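Local coordinates for viral structural protein 4 (Bombyx mori cytoplasmic polyhedrosis virus, PDB 6TZ0), which binds GTP and probably assists the viral RNA-dependent RNA polymerase in transcribing the double-stranded RNA genome, at residues Ser432-Ala435 with Gln436-Leu440. Sequence-based numbering, arbitrary orientation.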
ATOM      1  N   SER B 432      -6.562  49.954  16.762  1.00 46.61           N
ATOM      2  CA  SER B 432      -5.916  50.160  18.049  1.00 46.61           C
ATOM      3  C   SER B 432      -6.734  49.668  19.227  1.00 46.61           C
ATOM      4  O   SER B 432      -6.173  49.513  20.317  1.00 46.61           O
ATOM      5  CB  SER B 432      -5.606  51.648  18.259  1.00 46.61           C
ATOM      6  OG  SER B 432      -4.710  52.128  17.276  1.00 46.61           O
ATOM      7  N   GLU B 433      -8.028  49.422  19.052  1.00 48.42           N
ATOM      8  CA  GLU B 433      -8.938  49.165  20.154  1.00 48.42           C
ATOM      9  C   GLU B 433      -9.719  47.889  19.897  1.00 48.42           C
ATOM     10  O   GLU B 433      -9.821  47.411  18.766  1.00 48.42           O
ATOM     11  CB  GLU B 433      -9.913  50.331  20.354  1.00 48.42           C
ATOM     12  CG  GLU B 433      -9.248  51.615  20.780  1.00 48.42           C
ATOM     13  CD  GLU B 433      -8.654  51.518  22.163  1.00 48.42           C
ATOM     14  OE1 GLU B 433      -9.247  50.826  23.017  1.00 48.42           O
ATOM     15  OE2 GLU B 433      -7.587  52.124  22.393  1.00 48.42           O
ATOM     16  N   VAL B 434     -10.270  47.340  20.979  1.00 46.96           N
ATOM     17  CA  VAL B 434     -11.120  46.162  20.870  1.00 46.96           C
ATOM     18  C   VAL B 434     -12.445  46.533  20.215  1.00 46.96           C
ATOM     19  O   VAL B 434     -13.009  45.757  19.435  1.00 46.96           O
ATOM     20  CB  VAL B 434     -11.318  45.532  22.262  1.00 46.96           C
ATOM     21  CG1 VAL B 434     -12.188  44.295  22.198  1.00 46.96           C
ATOM     22  CG2 VAL B 434      -9.987  45.191  22.879  1.00 46.96           C
ATOM     23  N   ALA B 435     -12.946  47.737  20.504  1.00 46.24           N
ATOM     24  CA  ALA B 435     -14.181  48.205  19.886  1.00 46.24           C
ATOM     25  C   ALA B 435     -14.008  48.447  18.395  1.00 46.24           C
ATOM     26  O   ALA B 435     -14.965  48.298  17.632  1.00 46.24           O
ATOM     27  CB  ALA B 435     -14.659  49.479  20.575  1.00 46.24           C
ATOM     28  N   GLN B 436     -12.800  48.810  17.963  1.00 45.18           N
ATOM     29  CA  GLN B 436     -12.536  48.947  16.536  1.00 45.18           C
ATOM     30  C   GLN B 436     -12.465  47.586  15.863  1.00 45.18           C
ATOM     31  O   GLN B 436     -12.947  47.416  14.738  1.00 45.18           O
ATOM     32  CB  GLN B 436     -11.231  49.703  16.313  1.00 45.18           C
ATOM     33  CG  GLN B 436     -11.229  51.115  16.839  1.00 45.18           C
ATOM     34  CD  GLN B 436      -9.909  51.807  16.608  1.00 45.18           C
ATOM     35  OE1 GLN B 436      -8.977  51.218  16.071  1.00 45.18           O
ATOM     36  NE2 GLN B 436      -9.816  53.059  17.030  1.00 45.18           N
ATOM     37  N   TYR B 437     -11.864  46.605  16.539  1.00 41.43           N
ATOM     38  CA  TYR B 437     -11.650  45.297  15.930  1.00 41.43           C
ATOM     39  C   TYR B 437     -12.940  44.497  15.854  1.00 41.43           C
ATOM     40  O   TYR B 437     -13.200  43.830  14.848  1.00 41.43           O
ATOM     41  CB  TYR B 437     -10.586  44.531  16.711  1.00 41.43           C
ATOM     42  CG  TYR B 437     -10.395  43.106  16.254  1.00 41.43           C
ATOM     43  CD1 TYR B 437      -9.780  42.817  15.047  1.00 41.43           C
ATOM     44  CD2 TYR B 437     -10.820  42.050  17.043  1.00 41.43           C
ATOM     45  CE1 TYR B 437      -9.608  41.514  14.633  1.00 41.43           C
ATOM     46  CE2 TYR B 437     -10.648  40.750  16.641  1.00 41.43           C
ATOM     47  CZ  TYR B 437     -10.043  40.488  15.437  1.00 41.43           C
ATOM     48  OH  TYR B 437      -9.876  39.187  15.034  1.00 41.43           O
ATOM     49  N   GLU B 438     -13.759  44.550  16.907  1.00 45.88           N
ATOM     50  CA  GLU B 438     -15.039  43.849  16.922  1.00 45.88           C
ATOM     51  C   GLU B 438     -16.030  44.404  15.908  1.00 45.88           C
ATOM     52  O   GLU B 438     -16.967  43.697  15.526  1.00 45.88           O
ATOM     53  CB  GLU B 438     -15.654  43.923  18.318  1.00 45.88           C
ATOM     54  CG  GLU B 438     -14.996  43.055  19.370  1.00 45.88           C
ATOM     55  CD  GLU B 438     -15.338  41.591  19.204  1.00 45.88           C
ATOM     56  OE1 GLU B 438     -16.439  41.297  18.698  1.00 45.88           O
ATOM     57  OE2 GLU B 438     -14.528  40.729  19.598  1.00 45.88           O
ATOM     58  N   LEU B 439     -15.844  45.641  15.462  1.00 43.65           N
ATOM     59  CA  LEU B 439     -16.793  46.315  14.592  1.00 43.65           C
ATOM     60  C   LEU B 439     -16.577  45.976  13.120  1.00 43.65           C
ATOM     61  O   LEU B 439     -17.355  46.421  12.271  1.00 43.65           O
ATOM     62  CB  LEU B 439     -16.688  47.824  14.838  1.00 43.65           C
ATOM     63  CG  LEU B 439     -17.757  48.827  14.412  1.00 43.65           C
ATOM     64  CD1 LEU B 439     -19.053  48.529  15.140  1.00 43.65           C
ATOM     65  CD2 LEU B 439     -17.293  50.238  14.702  1.00 43.65           C
ATOM     66  N   LEU B 440     -15.564  45.180  12.795  1.00 42.03           N
ATOM     67  CA  LEU B 440     -15.296  44.825  11.413  1.00 42.03           C
ATOM     68  C   LEU B 440     -16.208  43.694  10.957  1.00 42.03           C
ATOM     69  O   LEU B 440     -16.836  43.000  11.760  1.00 42.03           O
ATOM     70  CB  LEU B 440     -13.844  44.399  11.239  1.00 42.03           C
ATOM     71  CG  LEU B 440     -12.760  45.431  11.536  1.00 42.03           C
ATOM     72  CD1 LEU B 440     -11.396  44.783  11.443  1.00 42.03           C
ATOM     73  CD2 LEU B 440     -12.853  46.608  10.594  1.00 42.03           C
TER
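Gln-436 lays its aliphatic stem against Glu-433: CG of Gln-436 lies 3.8 Å from CB of Glu-433, and the two side chains cross at a slant with carboxylate and amide planes 80° apart. With CG anti to its own carbonyl carbon (chi1 -62°) and the chain extended beyond it, the Gln-436 amide is carried toward the residues before the helix, where OE1 accepts the backbone N-H of Ser-432 over 2.8 Å. The donor stands above the amide plane rather than on a lone pair. With its chain bent at chi2, the Glu-433 carboxylate leads away from Gln-436. Glu-433 occupies the N-cap position of the short helix 434-438, and the first turn is documented by two i to i+4 backbone bonds, Tyr-437 N to Glu-433 O at 3.1 Å and Glu-438 N to Val-434 O at 2.9 Å. The second is the straighter, with an N-H...O angle of 168°. On another side of the turn, Val-434 and Glu-438 point the same way, and CG1 of Val-434 lies 4.2 Å from CG of Glu-438. Helix 524-537 receives Val-434, Tyr-437 and Glu-438, and the Tyr-437 hydroxyl hydrogen-bonds Asp-532 while its ring makes a cation-pi contact with Lys-445. The side chain of Val-434 lies about 8 Å from that of Arg-520, which binds GTP in another structure of this protein, though none is bound to this chain here.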